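Putative hemin transport system, substrate-binding protein (PDB 5GIZ) binds heme in the bacterial periplasm and probably hands it to a membrane transport system for uptake into the cell. Local coordinates at residues A171-A174 with M175-A179; D131-A134 with A135-V139; L255-A258 with V259-H263; D96-D100 with V101-R105. All blocks are in the same frame, centred on the assembly; numbering follows the deposited sequence.

Interaction 1: residues A171-A174 with M175-A179. With SO4 (sulfate ion), chain C.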
loop_
_atom_site.group_PDB
_atom_site.type_symbol
_atom_site.label_atom_id
_atom_site.label_comp_id
_atom_site.label_asym_id
_atom_site.label_seq_id
_atom_site.Cartn_x
_atom_site.Cartn_y
_atom_site.Cartn_z
ATOM N N ALA A 171 4.517 -5.471 2.900
ATOM C CA ALA A 171 4.307 -4.048 3.142
ATOM C C ALA A 171 4.044 -3.825 4.628
ATOM O O ALA A 171 4.551 -2.892 5.221
ATOM C CB ALA A 171 3.107 -3.542 2.319
ATOM N N ALA A 172 3.171 -4.657 5.211
ATOM C CA ALA A 172 2.822 -4.506 6.609
ATOM C C ALA A 172 4.035 -4.619 7.548
ATOM O O ALA A 172 4.172 -3.842 8.481
ATOM C CB ALA A 172 1.769 -5.540 7.002
ATOM N N ASP A 173 4.903 -5.602 7.309
ATOM C CA ASP A 173 6.120 -5.764 8.113
ATOM C C ASP A 173 6.954 -4.458 8.085
ATOM O O ASP A 173 7.409 -3.954 9.089
ATOM C CB ASP A 173 6.951 -6.929 7.571
ATOM C CG ASP A 173 8.157 -7.210 8.408
ATOM O OD1 ASP A 173 8.036 -7.957 9.397
ATOM O OD2 ASP A 173 9.224 -6.660 8.059
ATOM N N ALA A 174 7.121 -3.900 6.894
ATOM C CA ALA A 174 7.895 -2.689 6.732
ATOM C C ALA A 174 7.242 -1.509 7.448
ATOM O O ALA A 174 7.884 -0.734 8.120
ATOM C CB ALA A 174 8.076 -2.369 5.259
ATOM N N MET A 175 5.927 -1.411 7.338
ATOM C CA MET A 175 5.231 -0.292 7.973
ATOM C C MET A 175 5.281 -0.332 9.507
ATOM O O MET A 175 5.547 0.676 10.175
ATOM C CB MET A 175 3.793 -0.182 7.523
ATOM C CG MET A 175 3.640 0.184 6.070
ATOM S SD MET A 175 4.281 1.810 5.641
ATOM C CE MET A 175 3.155 2.894 6.534
ATOM N N ILE A 176 5.143 -1.531 10.026
ATOM C CA ILE A 176 5.211 -1.767 11.471
ATOM C C ILE A 176 6.598 -1.338 11.965
ATOM O O ILE A 176 6.723 -0.602 12.943
ATOM C CB ILE A 176 4.962 -3.224 11.762
ATOM C CG1 ILE A 176 3.454 -3.527 11.625
ATOM C CG2 ILE A 176 5.439 -3.603 13.151
ATOM C CD1 ILE A 176 3.160 -4.986 11.563
ATOM N N ARG A 177 7.661 -1.746 11.253
ATOM C CA ARG A 177 8.992 -1.316 11.639
ATOM C C ARG A 177 9.260 0.167 11.438
ATOM O O ARG A 177 9.881 0.809 12.316
ATOM C CB ARG A 177 10.035 -2.099 10.879
ATOM C CG ARG A 177 10.108 -3.533 11.386
ATOM C CD ARG A 177 11.192 -4.338 10.643
ATOM N NE ARG A 177 10.792 -4.650 9.282
ATOM C CZ ARG A 177 11.386 -4.245 8.166
ATOM N NH1 ARG A 177 12.502 -3.520 8.203
ATOM N NH2 ARG A 177 10.866 -4.618 6.995
ATOM N N TYR A 178 8.742 0.787 10.377
ATOM C CA TYR A 178 8.909 2.226 10.233
ATOM C C TYR A 178 8.238 3.040 11.360
ATOM O O TYR A 178 8.677 4.130 11.706
ATOM C CB TYR A 178 8.375 2.711 8.884
ATOM C CG TYR A 178 9.263 2.405 7.697
ATOM C CD1 TYR A 178 10.648 2.643 7.751
ATOM C CD2 TYR A 178 8.722 1.970 6.485
ATOM C CE1 TYR A 178 11.449 2.449 6.645
ATOM C CE2 TYR A 178 9.518 1.771 5.394
ATOM C CZ TYR A 178 10.882 2.024 5.458
ATOM O OH TYR A 178 11.720 1.805 4.338
ATOM N N ALA A 179 7.146 2.493 11.888
ATOM C CA ALA A 179 6.435 3.149 12.954
ATOM C C ALA A 179 7.030 2.877 14.327
ATOM O O ALA A 179 6.395 3.280 15.317
ATOM C CB ALA A 179 4.973 2.783 12.923
HETATM S S SO4 C . 14.917 1.263 5.320
HETATM O O1 SO4 C . 14.250 2.151 4.433
HETATM O O2 SO4 C . 16.309 0.939 4.876
HETATM O O3 SO4 C . 14.929 1.776 6.696
HETATM O O4 SO4 C . 14.318 -0.028 5.427
#

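Interaction 2: residues D131-A134 with A135-V139. With SO4 (sulfate ion), chain C.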
loop_
_atom_site.group_PDB
_atom_site.type_symbol
_atom_site.label_atom_id
_atom_site.label_comp_id
_atom_site.label_asym_id
_atom_site.label_seq_id
_atom_site.Cartn_x
_atom_site.Cartn_y
_atom_site.Cartn_z
ATOM N N ASP A 131 9.277 15.577 4.043
ATOM C CA ASP A 131 8.265 14.958 4.873
ATOM C C ASP A 131 8.746 13.652 5.509
ATOM O O ASP A 131 8.405 13.318 6.667
ATOM C CB ASP A 131 6.996 14.702 4.079
ATOM C CG ASP A 131 6.282 15.979 3.675
ATOM O OD1 ASP A 131 6.532 17.057 4.214
ATOM O OD2 ASP A 131 5.428 15.910 2.814
ATOM N N TRP A 132 9.511 12.883 4.742
ATOM C CA TRP A 132 10.051 11.646 5.278
ATOM C C TRP A 132 10.972 11.888 6.489
ATOM O O TRP A 132 10.900 11.189 7.486
ATOM C CB TRP A 132 10.757 10.890 4.203
ATOM C CG TRP A 132 11.278 9.558 4.678
ATOM C CD1 TRP A 132 12.554 9.169 4.668
ATOM C CD2 TRP A 132 10.524 8.458 5.212
ATOM N NE1 TRP A 132 12.668 7.908 5.177
ATOM C CE2 TRP A 132 11.441 7.451 5.542
ATOM C CE3 TRP A 132 9.177 8.255 5.477
ATOM C CZ2 TRP A 132 11.066 6.221 6.050
ATOM C CZ3 TRP A 132 8.798 7.038 6.040
ATOM C CH2 TRP A 132 9.742 6.022 6.285
ATOM N N GLN A 133 11.867 12.855 6.386
ATOM C CA GLN A 133 12.709 13.157 7.512
ATOM C C GLN A 133 11.900 13.556 8.757
ATOM O O GLN A 133 12.192 13.120 9.864
ATOM C CB GLN A 133 13.727 14.258 7.163
ATOM C CG GLN A 133 14.660 14.559 8.323
ATOM C CD GLN A 133 15.553 13.381 8.662
ATOM O OE1 GLN A 133 16.333 12.935 7.817
ATOM N NE2 GLN A 133 15.436 12.859 9.908
ATOM N N ALA A 134 10.863 14.342 8.566
ATOM C CA ALA A 134 9.953 14.721 9.657
ATOM C C ALA A 134 9.284 13.506 10.252
ATOM O O ALA A 134 9.138 13.411 11.444
ATOM C CB ALA A 134 8.949 15.751 9.154
ATOM N N ALA A 135 8.837 12.570 9.433
ATOM C CA ALA A 135 8.203 11.351 9.921
ATOM C C ALA A 135 9.217 10.512 10.728
ATOM O O ALA A 135 8.924 10.029 11.821
ATOM C CB ALA A 135 7.646 10.577 8.735
ATOM N N ARG A 136 10.435 10.377 10.221
ATOM C CA ARG A 136 11.500 9.683 10.949
ATOM C C ARG A 136 11.688 10.322 12.326
ATOM O O ARG A 136 11.778 9.616 13.313
ATOM C CB ARG A 136 12.812 9.784 10.209
ATOM C CG ARG A 136 12.920 8.928 8.998
ATOM C CD ARG A 136 12.899 7.459 9.285
ATOM N NE ARG A 136 13.653 6.719 8.265
ATOM C CZ ARG A 136 13.821 5.389 8.270
ATOM N NH1 ARG A 136 13.270 4.660 9.261
ATOM N NH2 ARG A 136 14.546 4.810 7.301
ATOM N N ASP A 137 11.747 11.656 12.354
ATOM C CA ASP A 137 11.870 12.423 13.600
ATOM C C ASP A 137 10.722 12.187 14.557
ATOM O O ASP A 137 10.953 12.015 15.757
ATOM C CB ASP A 137 11.971 13.943 13.336
ATOM C CG ASP A 137 13.286 14.350 12.685
ATOM O OD1 ASP A 137 14.222 13.493 12.592
ATOM O OD2 ASP A 137 13.374 15.546 12.264
ATOM N N ALA A 138 9.509 12.161 14.031
ATOM C CA ALA A 138 8.316 11.939 14.866
ATOM C C ALA A 138 8.362 10.541 15.525
ATOM O O ALA A 138 8.086 10.356 16.714
ATOM C CB ALA A 138 7.061 12.101 14.033
ATOM N N VAL A 139 8.737 9.537 14.754
ATOM C CA VAL A 139 8.820 8.156 15.249
ATOM C C VAL A 139 9.927 8.010 16.289
ATOM O O VAL A 139 9.715 7.436 17.373
ATOM C CB VAL A 139 9.005 7.169 14.088
ATOM C CG1 VAL A 139 9.282 5.758 14.583
ATOM C CG2 VAL A 139 7.758 7.171 13.239
HETATM S S SO4 C . 14.917 1.263 5.320
HETATM O O1 SO4 C . 14.250 2.151 4.433
HETATM O O2 SO4 C . 16.309 0.939 4.876
HETATM O O3 SO4 C . 14.929 1.776 6.696
HETATM O O4 SO4 C . 14.318 -0.028 5.427
#

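Interaction 3: residues L255-A258 with V259-H263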
loop_
_atom_site.group_PDB
_atom_site.type_symbol
_atom_site.label_atom_id
_atom_site.label_comp_id
_atom_site.label_asym_id
_atom_site.label_seq_id
_atom_site.Cartn_x
_atom_site.Cartn_y
_atom_site.Cartn_z
ATOM N N LEU A 255 3.670 8.011 1.962
ATOM C CA LEU A 255 4.368 7.165 2.928
ATOM C C LEU A 255 4.692 7.923 4.249
ATOM O O LEU A 255 4.491 7.400 5.313
ATOM C CB LEU A 255 5.644 6.552 2.331
ATOM C CG LEU A 255 6.372 5.596 3.272
ATOM C CD1 LEU A 255 5.653 4.302 3.544
ATOM C CD2 LEU A 255 7.746 5.289 2.713
ATOM N N PRO A 256 5.236 9.140 4.180
ATOM C CA PRO A 256 5.585 9.846 5.419
ATOM C C PRO A 256 4.373 10.065 6.323
ATOM O O PRO A 256 4.464 9.803 7.527
ATOM C CB PRO A 256 6.179 11.145 4.925
ATOM C CG PRO A 256 6.720 10.795 3.558
ATOM C CD PRO A 256 5.638 9.911 2.985
ATOM N N LEU A 257 3.246 10.426 5.738
ATOM C CA LEU A 257 2.012 10.586 6.519
ATOM C C LEU A 257 1.474 9.291 7.010
ATOM O O LEU A 257 1.000 9.201 8.137
ATOM C CB LEU A 257 0.959 11.303 5.678
ATOM C CG LEU A 257 -0.363 11.628 6.378
ATOM C CD1 LEU A 257 -0.176 12.571 7.539
ATOM C CD2 LEU A 257 -1.315 12.149 5.315
ATOM N N ALA A 258 1.543 8.251 6.185
ATOM C CA ALA A 258 1.114 6.936 6.606
ATOM C C ALA A 258 1.908 6.402 7.807
ATOM O O ALA A 258 1.339 5.856 8.747
ATOM C CB ALA A 258 1.207 5.956 5.462
ATOM N N VAL A 259 3.229 6.535 7.752
ATOM C CA VAL A 259 4.071 6.137 8.872
ATOM C C VAL A 259 3.777 7.024 10.121
ATOM O O VAL A 259 3.619 6.491 11.199
ATOM C CB VAL A 259 5.536 6.189 8.466
ATOM C CG1 VAL A 259 6.458 6.041 9.679
ATOM C CG2 VAL A 259 5.867 5.094 7.469
ATOM N N THR A 260 3.625 8.336 9.968
ATOM C CA THR A 260 3.296 9.183 11.092
ATOM C C THR A 260 1.957 8.756 11.693
ATOM O O THR A 260 1.789 8.730 12.919
ATOM C CB THR A 260 3.232 10.641 10.618
ATOM O OG1 THR A 260 4.507 10.985 10.082
ATOM C CG2 THR A 260 2.933 11.578 11.755
ATOM N N THR A 261 0.992 8.418 10.853
ATOM C CA THR A 261 -0.322 8.062 11.295
ATOM C C THR A 261 -0.350 6.739 11.989
ATOM O O THR A 261 -0.953 6.601 13.089
ATOM C CB THR A 261 -1.305 8.024 10.109
ATOM O OG1 THR A 261 -1.328 9.334 9.483
ATOM C CG2 THR A 261 -2.740 7.680 10.528
ATOM N N LEU A 262 0.341 5.750 11.418
ATOM C CA LEU A 262 0.453 4.477 12.122
ATOM C C LEU A 262 1.129 4.629 13.513
ATOM O O LEU A 262 0.689 4.083 14.502
ATOM C CB LEU A 262 1.246 3.503 11.275
ATOM C CG LEU A 262 1.394 2.110 11.914
ATOM C CD1 LEU A 262 0.043 1.519 12.257
ATOM C CD2 LEU A 262 2.173 1.204 10.978
ATOM N N HIS A 263 2.206 5.398 13.561
ATOM C CA HIS A 263 2.914 5.622 14.820
ATOM C C HIS A 263 1.981 6.345 15.842
ATOM O O HIS A 263 1.930 5.962 17.000
ATOM C CB HIS A 263 4.165 6.479 14.574
ATOM C CG HIS A 263 4.882 6.889 15.806
ATOM N ND1 HIS A 263 4.695 8.135 16.354
ATOM C CD2 HIS A 263 5.804 6.262 16.573
ATOM C CE1 HIS A 263 5.452 8.247 17.436
ATOM N NE2 HIS A 263 6.181 7.154 17.553
#

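Interaction 4: residues D96-D100 with V101-R105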
loop_
_atom_site.group_PDB
_atom_site.type_symbol
_atom_site.label_atom_id
_atom_site.label_comp_id
_atom_site.label_asym_id
_atom_site.label_seq_id
_atom_site.Cartn_x
_atom_site.Cartn_y
_atom_site.Cartn_z
ATOM N N ASP A 96 9.231 -1.681 -9.761
ATOM C CA ASP A 96 9.485 -2.692 -8.733
ATOM C C ASP A 96 8.812 -2.257 -7.445
ATOM O O ASP A 96 8.364 -1.125 -7.319
ATOM C CB ASP A 96 10.974 -2.908 -8.479
ATOM C CG ASP A 96 11.706 -3.411 -9.688
ATOM O OD1 ASP A 96 11.359 -4.497 -10.236
ATOM O OD2 ASP A 96 12.653 -2.701 -10.081
ATOM N N GLU A 97 8.707 -3.203 -6.532
ATOM C CA GLU A 97 8.163 -2.992 -5.210
ATOM C C GLU A 97 9.081 -3.712 -4.219
ATOM O O GLU A 97 9.195 -4.957 -4.256
ATOM C CB GLU A 97 6.760 -3.549 -5.079
ATOM C CG GLU A 97 6.262 -3.343 -3.669
ATOM C CD GLU A 97 6.198 -1.866 -3.301
ATOM O OE1 GLU A 97 5.201 -1.240 -3.748
ATOM O OE2 GLU A 97 7.073 -1.346 -2.566
ATOM N N ARG A 98 9.750 -2.932 -3.384
ATOM C CA ARG A 98 10.601 -3.495 -2.359
ATOM C C ARG A 98 10.176 -3.152 -0.926
ATOM O O ARG A 98 10.855 -3.483 0.062
ATOM C CB ARG A 98 11.988 -3.014 -2.611
ATOM C CG ARG A 98 12.332 -3.143 -4.102
ATOM C CD ARG A 98 13.759 -3.380 -4.258
ATOM N NE ARG A 98 14.165 -3.543 -5.663
ATOM C CZ ARG A 98 14.639 -4.652 -6.199
ATOM N NH1 ARG A 98 14.800 -5.761 -5.494
ATOM N NH2 ARG A 98 15.015 -4.625 -7.462
ATOM N N HIS A 99 9.037 -2.508 -0.816
ATOM C CA HIS A 99 8.513 -2.146 0.524
ATOM C C HIS A 99 9.475 -1.375 1.388
ATOM O O HIS A 99 9.657 -1.665 2.553
ATOM C CB HIS A 99 8.057 -3.390 1.284
ATOM C CG HIS A 99 7.046 -4.185 0.549
ATOM N ND1 HIS A 99 7.162 -5.543 0.355
ATOM C CD2 HIS A 99 5.896 -3.812 -0.051
ATOM C CE1 HIS A 99 6.134 -5.962 -0.350
ATOM N NE2 HIS A 99 5.352 -4.936 -0.611
ATOM N N ASP A 100 10.088 -0.376 0.799
ATOM C CA ASP A 100 10.893 0.548 1.524
ATOM C C ASP A 100 10.814 1.947 0.910
ATOM O O ASP A 100 10.226 2.178 -0.168
ATOM C CB ASP A 100 12.345 0.004 1.708
ATOM C CG ASP A 100 13.187 -0.074 0.440
ATOM O OD1 ASP A 100 12.856 0.528 -0.595
ATOM O OD2 ASP A 100 14.208 -0.809 0.525
ATOM N N VAL A 101 11.350 2.915 1.637
ATOM C CA VAL A 101 11.268 4.283 1.219
ATOM C C VAL A 101 12.018 4.483 -0.092
ATOM O O VAL A 101 11.527 5.192 -0.976
ATOM C CB VAL A 101 11.697 5.333 2.283
ATOM C CG1 VAL A 101 13.123 5.136 2.641
ATOM C CG2 VAL A 101 11.432 6.768 1.802
ATOM N N GLU A 102 13.149 3.803 -0.297
ATOM C CA GLU A 102 13.831 4.011 -1.580
ATOM C C GLU A 102 12.987 3.570 -2.755
ATOM O O GLU A 102 13.042 4.177 -3.846
ATOM C CB GLU A 102 15.168 3.286 -1.617
ATOM C CG GLU A 102 16.018 3.739 -2.793
ATOM C CD GLU A 102 16.382 5.198 -2.572
ATOM O OE1 GLU A 102 17.126 5.490 -1.615
ATOM O OE2 GLU A 102 15.817 6.008 -3.309
ATOM N N SER A 103 12.241 2.490 -2.585
ATOM C CA SER A 103 11.385 1.980 -3.626
ATOM C C SER A 103 10.284 3.039 -3.988
ATOM O O SER A 103 9.922 3.171 -5.155
ATOM C CB SER A 103 10.759 0.663 -3.114
ATOM O OG SER A 103 9.924 0.133 -4.101
ATOM N N VAL A 104 9.824 3.829 -3.019
ATOM C CA VAL A 104 8.823 4.841 -3.296
ATOM C C VAL A 104 9.499 5.958 -4.082
ATOM O O VAL A 104 8.927 6.495 -5.028
ATOM C CB VAL A 104 8.221 5.461 -2.029
ATOM C CG1 VAL A 104 7.231 6.565 -2.346
ATOM C CG2 VAL A 104 7.647 4.377 -1.152
ATOM N N ARG A 105 10.710 6.330 -3.634
ATOM C CA ARG A 105 11.455 7.379 -4.342
ATOM C C ARG A 105 11.688 6.995 -5.806
ATOM O O ARG A 105 11.602 7.862 -6.716
ATOM C CB ARG A 105 12.782 7.642 -3.650
ATOM C CG ARG A 105 12.544 8.141 -2.241
ATOM C CD ARG A 105 13.815 8.288 -1.507
ATOM N NE ARG A 105 14.425 9.555 -1.840
ATOM C CZ ARG A 105 15.627 9.739 -2.372
ATOM N NH1 ARG A 105 16.400 8.701 -2.793
ATOM N NH2 ARG A 105 16.061 11.018 -2.515
HETATM O O HOH W 1 10.192 1.305 -6.991
HETATM O O HOH W 2 7.755 1.120 -2.678
#

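Interaction 1: residues A171-A174 with M175-A179
Ala171, Ala172, Asp173 and Ala174 each offer a carbonyl to the amide four residues on, in Met175, Ile176, Arg177 and Tyr178, which makes the stretch 171-178 a compact two-turn alpha-helix; Ala179 is the first residue to leave the helical conformation. On one flank of this helix Asp173 and Arg177 form an i, i+4 salt bridge. The guanidinium comes side-on, so that NE and NH2 of Arg177 both converge on OD2 of Asp173, each at 2.8 Å. The two nitrogens approach differently: NH2 lies nearly in line with the C-O bond of the carboxylate, while NE sits well above its plane. The two flat groups are turned 39° against each other instead of lying coplanar. A bend at chi3 (-73°) in an otherwise outstretched arginine folds its head back toward the aspartate, whose CG stands opposite its own backbone nitrogen (chi1 -176°). The other carboxylate oxygen, OD1, is bonded to Asn183 and Gln168, so both ends of the group are anchored. Next along the helix, Tyr178 CD2 lies 3.3 Å from Ala174 O, and its hydroxyl, which also meets Val101 N, donates to sulfate O1 at 2.6 Å, with O1 in the ring plane, at its edge. Met175 turns its thioether chain the other way, onto helix 255-269. Ala171 and Ala172, at the start of the helix, contact heme in the liganded protein. With two donors on OD2 and two on OD1, the buried Asp173 would be expected to stay ionised, its charge balanced within one helical turn by Arg177.

Interaction 2: residues D131-A134 with A135-V139
The long helix 118-141 spans from one lobe of the protein to the other, and within it Trp132 and Arg136, one turn apart, illustrate how an arginine chain packs across an indole by a CH-pi contact. Arg136 CG sits over one face of the indole, 4.2 Å from the centroid of the five-membered ring and 19° off its normal. Farther out the chain passes the ring rim, and Arg136 NE comes to 3.4 Å from Trp132 CZ2, which lies over a face of the guanidinium. Ring and guanidinium planes are 50° apart, so this is no parallel stack. A bend at chi2 (-65°) lays the chain over the indole and delivers the head group to the sulfate, where Arg136 NH2 donates to O3 at 3.1 Å, in the guanidinium plane. Trp132 also meets Tyr178 of helix 171-178 edge-to-face. On another flank, Gln133 NE2 donates to Asp137 OD1 at 3.0 Å; the donor keeps the acceptor in its amide plane but reaches the oxygen from above the carboxylate. With Gln133, Arg136 and Asp137 exposed and Trp132 and Ala135 packed on helix 255-269, this is the single connecting helix typical of class III periplasmic binding proteins.

Interaction 3: residues L255-A258 with V259-H263
Pro256 and Leu257 each lend their carbonyl oxygen to a threonine one turn later, and each oxygen is taken twice. Thr260 OG1 donates to Pro256 O at 2.8 Å while Thr260 N bonds the same oxygen at 3.0 Å, the two donors arriving from opposite faces of the peptide plane. The pattern repeats one residue on: Thr261 OG1 meets Leu257 O at 2.7 Å and Thr261 N meets it at 2.8 Å, again from opposite faces, with the hydroxyl standing 38° out of the carbonyl plane. Both threonines hold OG1 opposite their own carbonyl carbon (chi1 -60° and -59°), a setting that swings the hydroxyl back along the helix to the preceding turn and satisfies its proton there. Leu255 O accepts from Val259 N and Ala258 O from Leu262 N, both at 2.9 Å. Pro256, lacking an amide hydrogen, sits in the first turn, where no earlier helical carbonyl would be waiting for one. On another side of the helix Leu255 CD1 touches Val259 CG2 at 4.0 Å, next to Met175. Farther along, His263 NE2 is bonded to Arg142 O. Because the hydroxyls of Thr260 and Thr261 pair with the backbone of their own helix, both can lie against neighbours, Ala135 and Phe247 respectively, with their hydroxyl protons already used.

Interaction 4: residues D96-D100 with V101-R105
The flat carboxylate of Asp100 is approached at its OD1 end, where Ser103 N donates at 2.9 Å nearly in line with the C-O bond; this is an N-cap, with Asp100 placed just before helix 101-114. A second flat group, the carboxylate of Glu97, uses the anti lone pair of OE2 to receive His99 N and gives its other oxygen, OE1, to Lys107 in a salt bridge. Asp100 reaches the helix end because its CG lies between the backbone nitrogen and the carbonyl carbon (chi1 69°), which curls the carboxylate over the first turn. There its negative charge would be expected to interact favourably with the positive end of the helix dipole. The bond from Val104 N to Asp100 O is weak, so the side-chain cap is the firmer tie in this turn. Ser103 answers in the other direction: its OG stands opposite its own nitrogen and points back at the loop, accepting from Arg98 N at 3.2 Å with a fairly straight N-H path of 163°. Beside it, Arg98 CB and Ser103 CB touch at 3.9 Å. The loop thus folds back on the helix it leads into, next to the heme-binding Ala171, which His99 touches. Two waters complete the join. One links Asp96 O with both Ser103 O and Ser103 OG, and the other donates to Glu97 OE2 at 2.6 Å and to Ser103 OG at 2.8 Å.

The four contacts meet where the two lobes join. Interaction 3 lies between interactions 1 and 2, their centres about 10 and 9 Å from its own: Met175 SD touches Leu255 CD1 at 3.5 Å, and Ala135 CB lies 3.4 Å from Thr260 OG1. Interactions 1 and 2 share the sulfate, probably a crystallisation component, and interaction 4 borders it through Val101. Interaction 4 also reaches helix 171-178, Tyr178 OH lying 2.9 Å from Val101 N, a probable hydrogen bond. Interaction 1 supplies Ala171 and Ala172 to the heme site, and interaction 4 adjoins it, the His99 side chain about 4 Å from that of Ala171, whereas interaction 2 stands away from it, on the connecting helix.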